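Local coordinates for protein BpsB (PgaB), Poly-beta-1,6-N-acetyl-D-glucosamine N-deacetylase (Bordetella bronchiseptica RB50, PDB 5BU6) that removes acetyl groups from the N-acetylglucosamine units of poly-beta-1,6-N-acetyl-D-glucosamine as a family 4 carbohydrate esterase and is required for biofilm formation, at residues S217-Y222 against I258-V263. The protein carries 5 engineered substitutions. Sequence-based numbering, arbitrary orientation.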
loop_
_atom_site.group_PDB
_atom_site.type_symbol
_atom_site.label_atom_id
_atom_site.label_comp_id
_atom_site.label_asym_id
_atom_site.label_seq_id
_atom_site.Cartn_x
_atom_site.Cartn_y
_atom_site.Cartn_z
ATOM N N SER A 217 -9.630 -2.464 0.186
ATOM C CA SER A 217 -8.641 -1.869 1.063
ATOM C C SER A 217 -7.814 -0.795 0.352
ATOM O O SER A 217 -7.641 -0.849 -0.875
ATOM C CB SER A 217 -7.723 -2.966 1.618
ATOM O OG SER A 217 -7.184 -3.736 0.558
ATOM N N ILE A 218 -7.335 0.178 1.128
ATOM C CA ILE A 218 -6.440 1.234 0.639
ATOM C C ILE A 218 -5.191 1.265 1.485
ATOM O O ILE A 218 -5.256 1.256 2.732
ATOM C CB ILE A 218 -7.120 2.631 0.669
ATOM C CG1 ILE A 218 -6.095 3.742 0.457
ATOM C CG2 ILE A 218 -7.811 2.883 1.996
ATOM C CD1 ILE A 218 -5.655 3.879 -0.960
ATOM N N VAL A 219 -4.041 1.253 0.824
ATOM C CA VAL A 219 -2.769 1.470 1.497
ATOM C C VAL A 219 -2.381 2.904 1.220
ATOM O O VAL A 219 -2.068 3.237 0.085
ATOM C CB VAL A 219 -1.643 0.542 0.984
ATOM C CG1 VAL A 219 -0.310 0.843 1.750
ATOM C CG2 VAL A 219 -2.036 -0.930 1.147
ATOM N N TRP A 220 -2.420 3.749 2.240
ATOM C CA TRP A 220 -2.207 5.172 2.053
ATOM C C TRP A 220 -0.738 5.452 1.719
ATOM O O TRP A 220 0.130 5.103 2.493
ATOM C CB TRP A 220 -2.621 5.923 3.329
ATOM C CG TRP A 220 -4.126 5.828 3.635
ATOM C CD1 TRP A 220 -4.731 5.098 4.642
ATOM C CD2 TRP A 220 -5.174 6.509 2.949
ATOM N NE1 TRP A 220 -6.099 5.279 4.600
ATOM C CE2 TRP A 220 -6.399 6.139 3.569
ATOM C CE3 TRP A 220 -5.207 7.392 1.850
ATOM C CZ2 TRP A 220 -7.630 6.628 3.138
ATOM C CZ3 TRP A 220 -6.440 7.876 1.423
ATOM C CH2 TRP A 220 -7.635 7.483 2.059
ATOM N N PRO A 221 -0.469 6.110 0.574
ATOM C CA PRO A 221 0.911 6.543 0.314
ATOM C C PRO A 221 1.474 7.364 1.454
ATOM O O PRO A 221 0.766 8.224 1.992
ATOM C CB PRO A 221 0.777 7.393 -0.957
ATOM C CG PRO A 221 -0.389 6.754 -1.687
ATOM C CD PRO A 221 -1.359 6.377 -0.567
ATOM N N TYR A 222 2.730 7.081 1.812
ATOM C CA TYR A 222 3.437 7.808 2.843
ATOM C C TYR A 222 2.719 7.734 4.197
ATOM O O TYR A 222 3.039 8.497 5.094
ATOM C CB TYR A 222 3.631 9.270 2.436
ATOM C CG TYR A 222 4.059 9.438 0.995
ATOM C CD1 TYR A 222 5.319 9.033 0.573
ATOM C CD2 TYR A 222 3.200 10.000 0.054
ATOM C CE1 TYR A 222 5.714 9.181 -0.743
ATOM C CE2 TYR A 222 3.587 10.159 -1.266
ATOM C CZ TYR A 222 4.845 9.747 -1.656
ATOM O OH TYR A 222 5.240 9.896 -2.958
ATOM N N ILE A 258 -5.154 0.160 10.305
ATOM C CA ILE A 258 -4.195 -0.931 10.470
ATOM C C ILE A 258 -2.738 -0.425 10.550
ATOM O O ILE A 258 -2.300 0.395 9.738
ATOM C CB ILE A 258 -4.357 -1.947 9.327
ATOM C CG1 ILE A 258 -5.718 -2.663 9.443
ATOM C CG2 ILE A 258 -3.251 -2.990 9.336
ATOM C CD1 ILE A 258 -5.956 -3.639 8.292
ATOM N N ARG A 259 -2.025 -0.916 11.558
ATOM C CA ARG A 259 -0.635 -0.572 11.822
ATOM C C ARG A 259 0.328 -1.458 11.038
ATOM O O ARG A 259 0.085 -2.647 10.890
ATOM C CB ARG A 259 -0.346 -0.712 13.323
ATOM C CG ARG A 259 -1.201 0.214 14.147
ATOM C CD ARG A 259 -1.266 -0.204 15.598
ATOM N NE ARG A 259 -1.986 0.794 16.374
ATOM C CZ ARG A 259 -2.308 0.652 17.653
ATOM N NH1 ARG A 259 -1.990 -0.461 18.300
ATOM N NH2 ARG A 259 -2.960 1.622 18.274
ATOM N N ARG A 260 1.434 -0.900 10.559
ATOM C CA ARG A 260 2.440 -1.755 9.950
ATOM C C ARG A 260 3.846 -1.232 10.141
ATOM O O ARG A 260 4.053 -0.048 10.428
ATOM C CB ARG A 260 2.164 -1.939 8.465
ATOM C CG ARG A 260 2.392 -0.742 7.636
ATOM C CD ARG A 260 1.409 -0.748 6.423
ATOM N NE ARG A 260 1.620 0.472 5.660
ATOM C CZ ARG A 260 2.065 0.512 4.409
ATOM N NH1 ARG A 260 2.291 -0.611 3.744
ATOM N NH2 ARG A 260 2.248 1.681 3.817
ATOM N N SER A 261 4.795 -2.143 9.997
ATOM C CA SER A 261 6.212 -1.824 10.098
ATOM C C SER A 261 6.764 -1.862 8.696
ATOM O O SER A 261 6.267 -2.599 7.857
ATOM C CB SER A 261 6.941 -2.809 11.003
ATOM O OG SER A 261 6.503 -2.655 12.341
ATOM N N LEU A 262 7.781 -1.057 8.442
ATOM C CA LEU A 262 8.332 -0.940 7.113
ATOM C C LEU A 262 9.701 -1.595 7.120
ATOM O O LEU A 262 10.499 -1.337 8.014
ATOM C CB LEU A 262 8.413 0.533 6.714
ATOM C CG LEU A 262 8.850 0.908 5.301
ATOM C CD1 LEU A 262 7.930 0.284 4.274
ATOM C CD2 LEU A 262 8.870 2.420 5.165
ATOM N N VAL A 263 9.979 -2.471 6.164
ATOM C CA VAL A 263 11.334 -3.017 6.086
ATOM C C VAL A 263 11.851 -3.032 4.638
ATOM O O VAL A 263 11.107 -3.289 3.709
ATOM C CB VAL A 263 11.402 -4.436 6.698
ATOM C CG1 VAL A 263 10.667 -5.430 5.843
ATOM C CG2 VAL A 263 12.843 -4.866 6.887
HETATM O O HOH W 1 0.043 3.668 4.720
#
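Val219 meets Arg260 inside the polysaccharide deacetylase fold of this family 4 carbohydrate esterase, near its nickel site. The tight part is one methyl against one flat group: Val219 CG1 lies 3.1 Å above the guanidinium plane of Arg260, displaced toward the rim, and the two side chains cross at roughly a right angle. With chi1 at 180°, Val219 CG1 stands anti to the backbone N and is the branch that reaches across, 3.4 Å from Arg260 NH2. The nearest CA pair of the two segments, Val219 CA and Ile258 CA, is still 9.4 Å apart, which leaves the direct packing to side chains. Thr243 O accepts a hydrogen bond from Arg260 NE, which helps fix the plane that the methyl covers. The segment 217-222 is tied to the metal site through Val219 O, hydrogen-bonded to the nickel ligand His154. A thiocyanate, probably from the crystallisation liquor, lies close to the Arg260 side chain, consistent with a place that can accept an anion. The looser side is hydrated: Trp220 O, obliquely placed 4.2 Å from Arg260 NH2, makes no direct hydrogen bond with it. Instead a water donates to Trp220 O at 2.7 Å and accepts a weak bond from Arg260 NH2 at 3.1 Å.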